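Local coordinates for protein aldehyde dehydrogenase (Bartonella henselae, PDB 3I44) that probably catalyses the oxidation of aldehydes to carboxylic acids with a nicotinamide cofactor, as other members of the aldehyde dehydrogenase family do, at residues L43-P48 / A53-S58; G475-G480 / I485-D490; D356-G361 / T388-V393; L33-S38 / A65-N70. The protein carries 1 engineered substitution. All blocks are in the same frame, centred on the assembly; numbering follows the deposited sequence.

Contact 1: L43-P48 / A53-S58; sequences LYVIDP and ACAVIS. With NA (sodium ion), chain B.
A beta hairpin made of strands 42-47 and 52-58 joins Leu-43 to Ile-57 and Val-45 to Ala-55, and its turn end supplies a ligand of a sodium site. Leu-43 and Ile-57 form a hydrogen-bonded antiparallel pair: Ile-57 N gives a nearly straight bond to Leu-43 O (2.8 Å, 175° at the hydrogen), and Leu-43 N returns one to Ile-57 O. Val-45 N binds Ala-55 O, but Val-45 O accepts from Cys-54 N (2.8 Å). The next pair is Ile-46 with Ala-53, so the extra residue makes a beta bulge. Within the mixed sheet ordered 33-35, 23-30, 52-58, 42-47, the first strand of this hairpin lies at an edge, and strand 23-30 flanks the second.

On one face, Ala-53 CB makes an off-centre CH-pi contact with the Tyr-44 ring, 4.2 Å from its centroid, while Val-56 CB lies 4.0 Å from Tyr-44 CD1. On the other face, Val-45 and Ile-57 cross at about a right angle, with Val-45 CG2 4.0 Å from Ile-57 CG2. Beyond the bulge, Ile-46 O binds the sodium ion at 2.5 Å, together with Glu-112 O, Ile-199 O and two waters. One of these waters also accepts a bond from Ile-46 N (2.9 Å), so both backbone polar atoms of Ile-46 serve the site.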
loop_
_atom_site.group_PDB
_atom_site.type_symbol
_atom_site.label_atom_id
_atom_site.label_comp_id
_atom_site.label_asym_id
_atom_site.label_seq_id
_atom_site.Cartn_x
_atom_site.Cartn_y
_atom_site.Cartn_z
ATOM N N LEU A 43 -22.832 -20.488 -16.723
ATOM C CA LEU A 43 -22.265 -21.247 -15.613
ATOM C C LEU A 43 -23.379 -21.502 -14.622
ATOM O O LEU A 43 -24.151 -20.600 -14.270
ATOM C CB LEU A 43 -21.073 -20.513 -14.969
ATOM C CG LEU A 43 -20.381 -21.236 -13.794
ATOM C CD1 LEU A 43 -19.749 -22.562 -14.212
ATOM C CD2 LEU A 43 -19.317 -20.326 -13.164
ATOM N N TYR A 44 -23.510 -22.755 -14.216
ATOM C CA TYR A 44 -24.505 -23.096 -13.226
ATOM C C TYR A 44 -23.930 -22.744 -11.863
ATOM O O TYR A 44 -22.737 -22.989 -11.598
ATOM C CB TYR A 44 -24.854 -24.582 -13.278
ATOM C CG TYR A 44 -25.749 -24.935 -14.439
ATOM C CD1 TYR A 44 -26.871 -24.160 -14.734
ATOM C CD2 TYR A 44 -25.484 -26.046 -15.247
ATOM C CE1 TYR A 44 -27.697 -24.453 -15.801
ATOM C CE2 TYR A 44 -26.332 -26.366 -16.335
ATOM C CZ TYR A 44 -27.439 -25.556 -16.593
ATOM O OH TYR A 44 -28.308 -25.816 -17.641
ATOM N N VAL A 45 -24.773 -22.154 -11.027
ATOM C CA VAL A 45 -24.478 -22.003 -9.623
ATOM C C VAL A 45 -25.012 -23.247 -8.912
ATOM O O VAL A 45 -26.200 -23.532 -9.004
ATOM C CB VAL A 45 -25.142 -20.734 -9.046
ATOM C CG1 VAL A 45 -24.811 -20.575 -7.576
ATOM C CG2 VAL A 45 -24.703 -19.507 -9.833
ATOM N N ILE A 46 -24.137 -23.968 -8.199
ATOM C CA ILE A 46 -24.540 -25.168 -7.476
ATOM C C ILE A 46 -24.935 -24.863 -6.019
ATOM O O ILE A 46 -24.256 -24.096 -5.330
ATOM C CB ILE A 46 -23.413 -26.236 -7.497
ATOM C CG1 ILE A 46 -23.080 -26.655 -8.942
ATOM C CG2 ILE A 46 -23.782 -27.480 -6.674
ATOM C CD1 ILE A 46 -24.282 -27.061 -9.773
ATOM N N ASP A 47 -26.066 -25.430 -5.593
ATOM C CA ASP A 47 -26.476 -25.533 -4.199
ATOM C C ASP A 47 -25.716 -26.695 -3.571
ATOM O O ASP A 47 -26.002 -27.853 -3.911
ATOM C CB ASP A 47 -27.974 -25.800 -4.143
ATOM C CG ASP A 47 -28.512 -25.897 -2.714
ATOM O OD1 ASP A 47 -27.741 -26.263 -1.786
ATOM O OD2 ASP A 47 -29.722 -25.593 -2.532
ATOM N N PRO A 48 -24.727 -26.403 -2.671
ATOM C CA PRO A 48 -23.850 -27.430 -2.138
ATOM C C PRO A 48 -24.525 -28.403 -1.160
ATOM O O PRO A 48 -23.919 -29.399 -0.812
ATOM C CB PRO A 48 -22.795 -26.628 -1.400
ATOM C CG PRO A 48 -23.574 -25.452 -0.871
ATOM C CD PRO A 48 -24.489 -25.108 -2.013
ATOM N N ALA A 53 -27.899 -27.649 -9.566
ATOM C CA ALA A 53 -27.923 -26.295 -10.067
ATOM C C ALA A 53 -29.148 -25.520 -9.543
ATOM O O ALA A 53 -30.277 -25.992 -9.664
ATOM C CB ALA A 53 -27.900 -26.311 -11.636
ATOM N N CYS A 54 -28.926 -24.345 -8.954
ATOM C CA CYS A 54 -30.028 -23.482 -8.499
ATOM C C CYS A 54 -30.225 -22.248 -9.368
ATOM O O CYS A 54 -31.262 -21.563 -9.285
ATOM C CB CYS A 54 -29.846 -23.058 -7.034
ATOM S SG CYS A 54 -28.339 -22.072 -6.680
ATOM N N ALA A 55 -29.245 -21.958 -10.204
ATOM C CA ALA A 55 -29.333 -20.806 -11.083
ATOM C C ALA A 55 -28.318 -20.922 -12.177
ATOM O O ALA A 55 -27.367 -21.705 -12.094
ATOM C CB ALA A 55 -29.108 -19.482 -10.293
ATOM N N VAL A 56 -28.521 -20.128 -13.211
ATOM C CA VAL A 56 -27.537 -19.982 -14.264
ATOM C C VAL A 56 -27.118 -18.522 -14.358
ATOM O O VAL A 56 -27.961 -17.624 -14.345
ATOM C CB VAL A 56 -28.070 -20.505 -15.643
ATOM C CG1 VAL A 56 -29.378 -19.822 -16.043
ATOM C CG2 VAL A 56 -26.963 -20.350 -16.739
ATOM N N ILE A 57 -25.807 -18.296 -14.436
ATOM C CA ILE A 57 -25.236 -16.958 -14.630
ATOM C C ILE A 57 -24.365 -16.927 -15.876
ATOM O O ILE A 57 -24.075 -17.970 -16.464
ATOM C CB ILE A 57 -24.382 -16.502 -13.394
ATOM C CG1 ILE A 57 -23.240 -17.484 -13.110
ATOM C CG2 ILE A 57 -25.285 -16.324 -12.201
ATOM C CD1 ILE A 57 -22.066 -16.863 -12.341
ATOM N N SER A 58 -23.930 -15.730 -16.262
ATOM C CA SER A 58 -23.000 -15.547 -17.370
ATOM C C SER A 58 -21.625 -15.207 -16.830
ATOM O O SER A 58 -21.520 -14.393 -15.911
ATOM C CB SER A 58 -23.457 -14.411 -18.281
ATOM O OG SER A 58 -24.707 -14.686 -18.859
HETATM NA NA NA B . -22.517 -22.304 -5.186
HETATM O O HOH W 1 -21.541 -22.946 -7.569
HETATM O O HOH W 2 -21.141 -23.757 -4.856
#

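Contact 2: G475-G480 / I485-D490; sequences GRAREG and IKEFLD
The carboxylate of Glu-487 is met at OE2 by Arg-478 N from above its plane, 58° out of it, while OE1 faces the side chain of Glu-479, whose own carboxylate plane is turned 71° against it. The guanidinium of Arg-478 has Ala-477 O at its edge, almost exactly in plane, bonded to NH1 at 2.8 Å within the same loop.

The bond that joins the two segments is Arg-478 N to Glu-487 OE2, 2.8 Å and nearly straight at 168°. OE2 also touches the backbone beside that donor, 3.3 Å from Ala-477 CA. Glu-487 reaches the loop because its chain is extended beyond CG, with CG anti to its carbonyl carbon. A water lies 2.7 Å from Glu-487 OE1 and 3.0 Å from Glu-479 OE1, but it has more acceptors around it than protons, so the two bonds need not both be made at once.

The loop before helix 481-486 is thus tied to the type I turn from Lys-486 to Leu-489 that leads into strand 489-494. Glu-479 has its salt bridge with Lys-181; Arg-478 NH1 also binds Gly-470 O, and its NE reaches Thr-491 OG1 of the second subunit. Arg-478 NH1 stays 6.9 Å from Glu-487 OE2, which implies that across this contact the Glu-487 carboxylate is steadied by a neutral backbone N-H and probably not by ion pairing.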
loop_
_atom_site.group_PDB
_atom_site.type_symbol
_atom_site.label_atom_id
_atom_site.label_comp_id
_atom_site.label_asym_id
_atom_site.label_seq_id
_atom_site.Cartn_x
_atom_site.Cartn_y
_atom_site.Cartn_z
ATOM N N GLY A 475 -2.362 -10.432 3.847
ATOM C CA GLY A 475 -2.670 -9.116 3.244
ATOM C C GLY A 475 -2.535 -8.039 4.307
ATOM O O GLY A 475 -2.319 -8.349 5.488
ATOM N N ARG A 476 -2.655 -6.781 3.903
ATOM C CA ARG A 476 -2.504 -5.658 4.825
ATOM C C ARG A 476 -3.644 -4.650 4.699
ATOM O O ARG A 476 -3.573 -3.560 5.264
ATOM C CB ARG A 476 -1.156 -4.965 4.608
ATOM C CG ARG A 476 -0.022 -5.696 5.305
ATOM C CD ARG A 476 1.297 -4.985 5.195
ATOM N NE ARG A 476 2.240 -5.530 6.163
ATOM C CZ ARG A 476 3.107 -6.524 5.954
ATOM N NH1 ARG A 476 3.203 -7.130 4.783
ATOM N NH2 ARG A 476 3.899 -6.898 6.938
ATOM N N ALA A 477 -4.678 -5.019 3.982
ATOM C CA ALA A 477 -5.911 -4.227 3.930
ATOM C C ALA A 477 -6.417 -3.893 5.346
ATOM O O ALA A 477 -6.194 -4.632 6.296
ATOM C CB ALA A 477 -6.933 -4.987 3.196
ATOM N N ARG A 478 -7.099 -2.773 5.463
ATOM C CA ARG A 478 -7.670 -2.317 6.737
ATOM C C ARG A 478 -9.108 -1.897 6.424
ATOM O O ARG A 478 -9.378 -0.738 6.078
ATOM C CB ARG A 478 -6.817 -1.188 7.291
ATOM C CG ARG A 478 -5.429 -1.644 7.771
ATOM C CD ARG A 478 -5.503 -2.359 9.124
ATOM N NE ARG A 478 -4.267 -2.949 9.670
ATOM C CZ ARG A 478 -3.716 -4.106 9.276
ATOM N NH1 ARG A 478 -4.206 -4.788 8.232
ATOM N NH2 ARG A 478 -2.665 -4.575 9.913
ATOM N N GLU A 479 -10.005 -2.887 6.441
ATOM C CA GLU A 479 -11.387 -2.689 6.039
ATOM C C GLU A 479 -12.234 -2.298 7.247
ATOM O O GLU A 479 -11.926 -2.676 8.355
ATOM C CB GLU A 479 -11.931 -3.942 5.355
ATOM C CG GLU A 479 -11.246 -4.249 4.006
ATOM C CD GLU A 479 -12.062 -5.117 3.060
ATOM O OE1 GLU A 479 -12.121 -4.798 1.842
ATOM O OE2 GLU A 479 -12.706 -6.079 3.517
ATOM N N GLY A 480 -13.304 -1.547 7.030
ATOM C CA GLY A 480 -14.230 -1.242 8.100
ATOM C C GLY A 480 -13.994 0.115 8.753
ATOM O O GLY A 480 -12.850 0.591 8.872
ATOM N N ILE A 485 -12.980 3.576 4.890
ATOM C CA ILE A 485 -13.305 4.765 4.090
ATOM C C ILE A 485 -12.020 5.351 3.467
ATOM O O ILE A 485 -12.020 5.740 2.282
ATOM C CB ILE A 485 -14.046 5.852 4.920
ATOM C CG1 ILE A 485 -15.450 5.366 5.286
ATOM C CG2 ILE A 485 -14.174 7.145 4.117
ATOM C CD1 ILE A 485 -16.125 6.100 6.433
ATOM N N LYS A 486 -10.950 5.404 4.272
ATOM C CA LYS A 486 -9.684 6.002 3.824
ATOM C C LYS A 486 -8.936 5.183 2.760
ATOM O O LYS A 486 -8.161 5.755 1.989
ATOM C CB LYS A 486 -8.732 6.300 4.984
ATOM C CG LYS A 486 -9.189 7.510 5.764
ATOM C CD LYS A 486 -8.481 7.674 7.091
ATOM C CE LYS A 486 -8.822 9.013 7.702
ATOM N NZ LYS A 486 -8.127 9.188 9.030
ATOM N N GLU A 487 -9.122 3.871 2.728
ATOM C CA GLU A 487 -8.536 3.094 1.645
ATOM C C GLU A 487 -9.047 3.561 0.271
ATOM O O GLU A 487 -8.396 3.310 -0.734
ATOM C CB GLU A 487 -8.823 1.589 1.809
ATOM C CG GLU A 487 -8.187 0.902 3.017
ATOM C CD GLU A 487 -8.164 -0.632 2.870
ATOM O OE1 GLU A 487 -9.208 -1.232 2.503
ATOM O OE2 GLU A 487 -7.093 -1.218 3.120
ATOM N N PHE A 488 -10.201 4.228 0.208
ATOM C CA PHE A 488 -10.740 4.730 -1.083
ATOM C C PHE A 488 -10.466 6.230 -1.352
ATOM O O PHE A 488 -11.055 6.847 -2.274
ATOM C CB PHE A 488 -12.226 4.376 -1.207
ATOM C CG PHE A 488 -12.458 2.887 -1.375
ATOM C CD1 PHE A 488 -12.351 2.293 -2.626
ATOM C CD2 PHE A 488 -12.761 2.083 -0.275
ATOM C CE1 PHE A 488 -12.527 0.908 -2.771
ATOM C CE2 PHE A 488 -12.951 0.706 -0.412
ATOM C CZ PHE A 488 -12.830 0.121 -1.652
ATOM N N LEU A 489 -9.560 6.798 -0.554
ATOM C CA LEU A 489 -9.193 8.227 -0.667
ATOM C C LEU A 489 -7.701 8.387 -0.892
ATOM O O LEU A 489 -6.927 7.636 -0.324
ATOM C CB LEU A 489 -9.548 8.954 0.652
ATOM C CG LEU A 489 -11.061 8.963 0.909
ATOM C CD1 LEU A 489 -11.437 9.399 2.341
ATOM C CD2 LEU A 489 -11.727 9.838 -0.145
ATOM N N ASP A 490 -7.319 9.388 -1.697
ATOM C CA ASP A 490 -5.975 9.898 -1.755
ATOM C C ASP A 490 -5.901 11.105 -0.836
ATOM O O ASP A 490 -6.892 11.856 -0.666
ATOM C CB ASP A 490 -5.573 10.345 -3.181
ATOM C CG ASP A 490 -5.044 9.192 -4.053
ATOM O OD1 ASP A 490 -4.312 8.346 -3.527
ATOM O OD2 ASP A 490 -5.343 9.162 -5.280
HETATM O O HOH W 3 -9.749 -3.356 0.843
#

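Contact 3: D356-G361 / T388-V393; sequences DLIQSG and TVFADV
The axes of helix segment 356-361 and strand 388-391 approach to 10.3 Å and run in roughly the same direction, 32° apart, with Gly-361 and Phe-390 the closest CA pair at 7.5 Å. Into this gap the Phe-390 side chain reaches from the strand, its CG anti to the carbonyl carbon (chi1 -71°), and its far atoms meet the helix backbone: CZ lies 3.4 Å from Ile-358 O, and CE1 lies 3.7 Å from Gly-361 C. Since Gly-361 carries no CB, the ring can settle directly against the main chain there.

Ile-358 covers the neighbouring ground. Its CG2 branch touches Phe-390 CZ at 4.1 Å, the two side chains crossing at about a right angle. Its other branch ends in CD1, 4.1 Å from Thr-388 OG1. That hydroxyl has polar partners in Arg-386 O and Gly-372 N. On the helix, Ser-360 OG bonds to Leu-357 O (2.6 Å), which also accepts from Gly-361 N.

The strand belongs to a seven-stranded mixed sheet, lying between strands 367-370 and 408-414. Thr-388 and Phe-390 face helix 348-363, whereas Val-389 and Ala-391 pack on helix 316-329, so the sheet has helices on both sides here. All four touching residues are buried. The atoms that meet are mostly carbons; Thr-388 OG1 and Ile-358 O are the polar exceptions, neither hydrogen-bonded across the contact, which implies that the fit probably rests on shape and dispersion.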
loop_
_atom_site.group_PDB
_atom_site.type_symbol
_atom_site.label_atom_id
_atom_site.label_comp_id
_atom_site.label_asym_id
_atom_site.label_seq_id
_atom_site.Cartn_x
_atom_site.Cartn_y
_atom_site.Cartn_z
ATOM N N ASP A 356 -8.277 -34.236 0.960
ATOM C CA ASP A 356 -6.845 -34.494 0.743
ATOM C C ASP A 356 -6.030 -34.067 1.967
ATOM O O ASP A 356 -5.084 -34.764 2.404
ATOM C CB ASP A 356 -6.374 -33.744 -0.506
ATOM C CG ASP A 356 -4.898 -33.953 -0.777
ATOM O OD1 ASP A 356 -4.495 -35.119 -1.052
ATOM O OD2 ASP A 356 -4.146 -32.949 -0.723
ATOM N N LEU A 357 -6.407 -32.929 2.547
ATOM C CA LEU A 357 -5.654 -32.398 3.690
ATOM C C LEU A 357 -5.917 -33.261 4.924
ATOM O O LEU A 357 -4.984 -33.556 5.681
ATOM C CB LEU A 357 -5.962 -30.886 3.909
ATOM C CG LEU A 357 -5.020 -29.925 3.113
ATOM C CD1 LEU A 357 -5.616 -28.536 2.901
ATOM C CD2 LEU A 357 -3.631 -29.803 3.771
ATOM N N ILE A 358 -7.168 -33.696 5.109
ATOM C CA ILE A 358 -7.500 -34.636 6.210
ATOM C C ILE A 358 -6.667 -35.946 6.069
ATOM O O ILE A 358 -5.955 -36.368 6.997
ATOM C CB ILE A 358 -9.002 -34.938 6.263
ATOM C CG1 ILE A 358 -9.771 -33.722 6.802
ATOM C CG2 ILE A 358 -9.298 -36.116 7.188
ATOM C CD1 ILE A 358 -11.261 -33.798 6.576
ATOM N N GLN A 359 -6.720 -36.549 4.886
ATOM C CA GLN A 359 -5.910 -37.737 4.595
ATOM C C GLN A 359 -4.417 -37.486 4.883
ATOM O O GLN A 359 -3.757 -38.334 5.513
ATOM C CB GLN A 359 -6.138 -38.220 3.153
ATOM C CG GLN A 359 -5.531 -39.599 2.873
ATOM C CD GLN A 359 -6.148 -40.680 3.747
ATOM O OE1 GLN A 359 -7.357 -40.892 3.722
ATOM N NE2 GLN A 359 -5.329 -41.339 4.544
ATOM N N SER A 360 -3.902 -36.307 4.511
ATOM C CA SER A 360 -2.504 -35.939 4.815
ATOM C C SER A 360 -2.194 -35.969 6.314
ATOM O O SER A 360 -1.060 -36.346 6.741
ATOM C CB SER A 360 -2.128 -34.560 4.243
ATOM O OG SER A 360 -2.429 -33.472 5.127
ATOM N N GLY A 361 -3.171 -35.550 7.125
ATOM C CA GLY A 361 -2.989 -35.535 8.572
ATOM C C GLY A 361 -2.810 -36.951 9.056
ATOM O O GLY A 361 -1.920 -37.239 9.844
ATOM N N THR A 388 -13.689 -32.648 12.332
ATOM C CA THR A 388 -12.500 -33.463 12.544
ATOM C C THR A 388 -11.520 -32.777 13.483
ATOM O O THR A 388 -11.295 -31.561 13.388
ATOM C CB THR A 388 -11.832 -33.752 11.145
ATOM O OG1 THR A 388 -12.786 -34.433 10.315
ATOM C CG2 THR A 388 -10.551 -34.577 11.280
ATOM N N VAL A 389 -10.939 -33.550 14.392
ATOM C CA VAL A 389 -9.920 -33.068 15.298
ATOM C C VAL A 389 -8.647 -33.902 15.164
ATOM O O VAL A 389 -8.698 -35.137 15.251
ATOM C CB VAL A 389 -10.441 -33.076 16.774
ATOM C CG1 VAL A 389 -9.372 -32.655 17.749
ATOM C CG2 VAL A 389 -11.680 -32.177 16.941
ATOM N N PHE A 390 -7.500 -33.231 14.986
ATOM C CA PHE A 390 -6.186 -33.854 15.099
ATOM C C PHE A 390 -5.466 -33.343 16.331
ATOM O O PHE A 390 -5.605 -32.163 16.672
ATOM C CB PHE A 390 -5.336 -33.527 13.865
ATOM C CG PHE A 390 -5.779 -34.213 12.612
ATOM C CD1 PHE A 390 -5.375 -35.524 12.348
ATOM C CD2 PHE A 390 -6.604 -33.568 11.702
ATOM C CE1 PHE A 390 -5.777 -36.169 11.174
ATOM C CE2 PHE A 390 -7.012 -34.199 10.533
ATOM C CZ PHE A 390 -6.585 -35.505 10.264
ATOM N N ALA A 391 -4.696 -34.219 16.984
ATOM C CA ALA A 391 -3.842 -33.871 18.114
ATOM C C ALA A 391 -2.420 -34.338 17.811
ATOM O O ALA A 391 -2.195 -35.040 16.811
ATOM C CB ALA A 391 -4.357 -34.488 19.432
ATOM N N ASP A 392 -1.467 -33.941 18.658
ATOM C CA ASP A 392 -0.045 -34.191 18.419
ATOM C C ASP A 392 0.371 -33.753 17.005
ATOM O O ASP A 392 1.083 -34.471 16.300
ATOM C CB ASP A 392 0.257 -35.668 18.674
ATOM C CG ASP A 392 -0.346 -36.135 19.989
ATOM O OD1 ASP A 392 -0.078 -35.444 21.001
ATOM O OD2 ASP A 392 -1.116 -37.138 20.004
ATOM N N VAL A 393 -0.092 -32.573 16.584
ATOM C CA VAL A 393 0.260 -32.052 15.269
ATOM C C VAL A 393 1.622 -31.399 15.416
ATOM O O VAL A 393 1.938 -30.839 16.458
ATOM C CB VAL A 393 -0.777 -31.051 14.750
ATOM C CG1 VAL A 393 -0.322 -30.474 13.389
ATOM C CG2 VAL A 393 -2.169 -31.719 14.646
#

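Contact 4: L33-S38 / A65-N70; sequences LWDDPS and ADKAIN
The ionic part of this contact is one salt bridge at the protein surface, Asp-35 OD2 to Lys-67 NZ, 2.9 Å. A single carboxylate oxygen takes part: Asp-35 OD1 remains 5.1 Å from Lys-67 NZ. The ammonium group comes in on the CB side of the carboxylate, with Asp-35 CB 4.2 Å and Asp-35 CG 3.9 Å from Lys-67 NZ, and the two side chains cross at about a right angle. Torsions on both partners bring this about. In Asp-35, CG stands opposite the backbone N (chi1 -163°), which carries the carboxylate out toward the helix; in Lys-67 the chain bends at chi3 (72°) and then runs extended to NZ.

The backbone hydrogen bonds place the two partners in the fold. Asp-35 lies on strand 33-35, an edge strand of the four-stranded mixed sheet, and pairs with Phe-28 of strand 23-30. Lys-67 sits in helix 62-79, whose regular course is borne out by Ile-69 N to Ala-65 O (2.9 Å) and Asn-70 N to Asp-66 O (2.8 Å). The bridge therefore spans from the sheet edge to the helix that follows strand 52-58.

Direct packing contributes little, since the segments bury just 82 Å² between them. Ser-38 N adds a second polar link close by, bonding to Asp-64 OD1 next to the helix segment. Asp-36, whose CB is directed away from the helix, instead pairs its carboxylate with Lys-27.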
loop_
_atom_site.group_PDB
_atom_site.type_symbol
_atom_site.label_atom_id
_atom_site.label_comp_id
_atom_site.label_asym_id
_atom_site.label_seq_id
_atom_site.Cartn_x
_atom_site.Cartn_y
_atom_site.Cartn_z
ATOM N N LEU A 33 -28.866 -0.493 -15.463
ATOM C CA LEU A 33 -29.734 -1.451 -16.153
ATOM C C LEU A 33 -29.168 -2.865 -16.114
ATOM O O LEU A 33 -27.940 -3.057 -16.204
ATOM C CB LEU A 33 -29.881 -1.068 -17.638
ATOM C CG LEU A 33 -30.604 0.246 -17.983
ATOM C CD1 LEU A 33 -30.550 0.488 -19.491
ATOM C CD2 LEU A 33 -32.052 0.218 -17.504
ATOM N N TRP A 34 -30.065 -3.843 -16.029
ATOM C CA TRP A 34 -29.692 -5.250 -16.191
ATOM C C TRP A 34 -29.628 -5.551 -17.682
ATOM O O TRP A 34 -30.636 -5.407 -18.364
ATOM C CB TRP A 34 -30.696 -6.173 -15.490
ATOM C CG TRP A 34 -30.591 -6.101 -14.020
ATOM C CD1 TRP A 34 -31.382 -5.390 -13.173
ATOM C CD2 TRP A 34 -29.623 -6.764 -13.210
ATOM N NE1 TRP A 34 -30.954 -5.561 -11.872
ATOM C CE2 TRP A 34 -29.879 -6.403 -11.871
ATOM C CE3 TRP A 34 -28.561 -7.623 -13.485
ATOM C CZ2 TRP A 34 -29.109 -6.871 -10.814
ATOM C CZ3 TRP A 34 -27.800 -8.094 -12.429
ATOM C CH2 TRP A 34 -28.086 -7.711 -11.112
ATOM N N ASP A 35 -28.460 -5.945 -18.188
ATOM C CA ASP A 35 -28.294 -6.211 -19.621
ATOM C C ASP A 35 -27.580 -7.547 -19.853
ATOM O O ASP A 35 -26.864 -8.047 -18.962
ATOM C CB ASP A 35 -27.510 -5.064 -20.285
ATOM C CG ASP A 35 -27.640 -5.055 -21.824
ATOM O OD1 ASP A 35 -28.612 -5.653 -22.401
ATOM O OD2 ASP A 35 -26.751 -4.432 -22.450
ATOM N N ASP A 36 -27.787 -8.113 -21.055
ATOM C CA ASP A 36 -27.151 -9.367 -21.480
ATOM C C ASP A 36 -25.649 -9.197 -21.590
ATOM O O ASP A 36 -25.187 -8.126 -21.893
ATOM C CB ASP A 36 -27.685 -9.788 -22.873
ATOM C CG ASP A 36 -29.207 -10.025 -22.894
ATOM O OD1 ASP A 36 -29.815 -10.361 -21.851
ATOM O OD2 ASP A 36 -29.800 -9.880 -23.982
ATOM N N PRO A 37 -24.871 -10.262 -21.365
ATOM C CA PRO A 37 -23.438 -10.189 -21.689
ATOM C C PRO A 37 -23.186 -10.060 -23.208
ATOM O O PRO A 37 -24.083 -10.355 -23.984
ATOM C CB PRO A 37 -22.919 -11.541 -21.222
ATOM C CG PRO A 37 -24.093 -12.456 -21.420
ATOM C CD PRO A 37 -25.320 -11.646 -21.127
ATOM N N SER A 38 -21.980 -9.667 -23.629
ATOM C CA SER A 38 -21.680 -9.564 -25.063
ATOM C C SER A 38 -21.884 -10.899 -25.755
ATOM O O SER A 38 -22.458 -10.935 -26.820
ATOM C CB SER A 38 -20.253 -9.104 -25.325
ATOM O OG SER A 38 -20.019 -7.865 -24.717
ATOM N N ALA A 65 -16.353 -6.126 -19.250
ATOM C CA ALA A 65 -15.581 -5.337 -18.297
ATOM C C ALA A 65 -15.376 -3.908 -18.810
ATOM O O ALA A 65 -15.540 -2.955 -18.050
ATOM C CB ALA A 65 -14.252 -5.986 -18.009
ATOM N N ASP A 66 -15.040 -3.751 -20.099
ATOM C CA ASP A 66 -14.794 -2.413 -20.646
ATOM C C ASP A 66 -16.059 -1.591 -20.546
ATOM O O ASP A 66 -15.991 -0.436 -20.179
ATOM C CB ASP A 66 -14.291 -2.450 -22.099
ATOM C CG ASP A 66 -12.887 -3.024 -22.235
ATOM O OD1 ASP A 66 -12.076 -2.970 -21.292
ATOM O OD2 ASP A 66 -12.595 -3.560 -23.319
ATOM N N LYS A 67 -17.203 -2.196 -20.849
ATOM C CA LYS A 67 -18.504 -1.528 -20.751
ATOM C C LYS A 67 -18.751 -1.010 -19.324
ATOM O O LYS A 67 -19.075 0.151 -19.122
ATOM C CB LYS A 67 -19.653 -2.497 -21.085
ATOM C CG LYS A 67 -20.200 -2.530 -22.520
ATOM C CD LYS A 67 -21.543 -3.362 -22.601
ATOM C CE LYS A 67 -22.760 -2.638 -21.943
ATOM N NZ LYS A 67 -24.043 -3.479 -21.943
ATOM N N ALA A 68 -18.667 -1.917 -18.356
ATOM C CA ALA A 68 -18.814 -1.575 -16.932
ATOM C C ALA A 68 -17.859 -0.435 -16.522
ATOM O O ALA A 68 -18.285 0.568 -15.949
ATOM C CB ALA A 68 -18.613 -2.826 -16.057
ATOM N N ILE A 69 -16.586 -0.551 -16.880
ATOM C CA ILE A 69 -15.616 0.456 -16.502
ATOM C C ILE A 69 -15.938 1.800 -17.189
ATOM O O ILE A 69 -15.811 2.843 -16.565
ATOM C CB ILE A 69 -14.169 0.010 -16.826
ATOM C CG1 ILE A 69 -13.767 -1.196 -15.964
ATOM C CG2 ILE A 69 -13.172 1.175 -16.658
ATOM C CD1 ILE A 69 -12.469 -1.883 -16.456
ATOM N N ASN A 70 -16.344 1.774 -18.460
ATOM C CA ASN A 70 -16.697 3.004 -19.169
ATOM C C ASN A 70 -17.863 3.710 -18.482
ATOM O O ASN A 70 -17.863 4.933 -18.344
ATOM C CB ASN A 70 -17.077 2.732 -20.630
ATOM C CG ASN A 70 -17.259 4.016 -21.431
ATOM O OD1 ASN A 70 -16.291 4.682 -21.776
ATOM N ND2 ASN A 70 -18.500 4.361 -21.726
#

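Overall arrangement
Contacts 1 and 4 share the four-stranded sheet: contact 4 lies at its edge strand 33-35, contact 1 at strands 42-47 and 52-58, and the chain of contact 1 is nested inside the loop that contact 4 closes. Their centres are about 21 Å apart, yet they touch where Ser-58 OG meets Pro-37 CG at 3.5 Å. Contact 1 alone holds a residue of the sodium site. Contact 2, at the subunit interface, and contact 3, in another sheet, stand apart from contact 1, their nearest atoms about 21 Å and about 15 Å from its own. Contacts 3 and 4 are on opposite sides of the chain's centre, about 45 Å between centres.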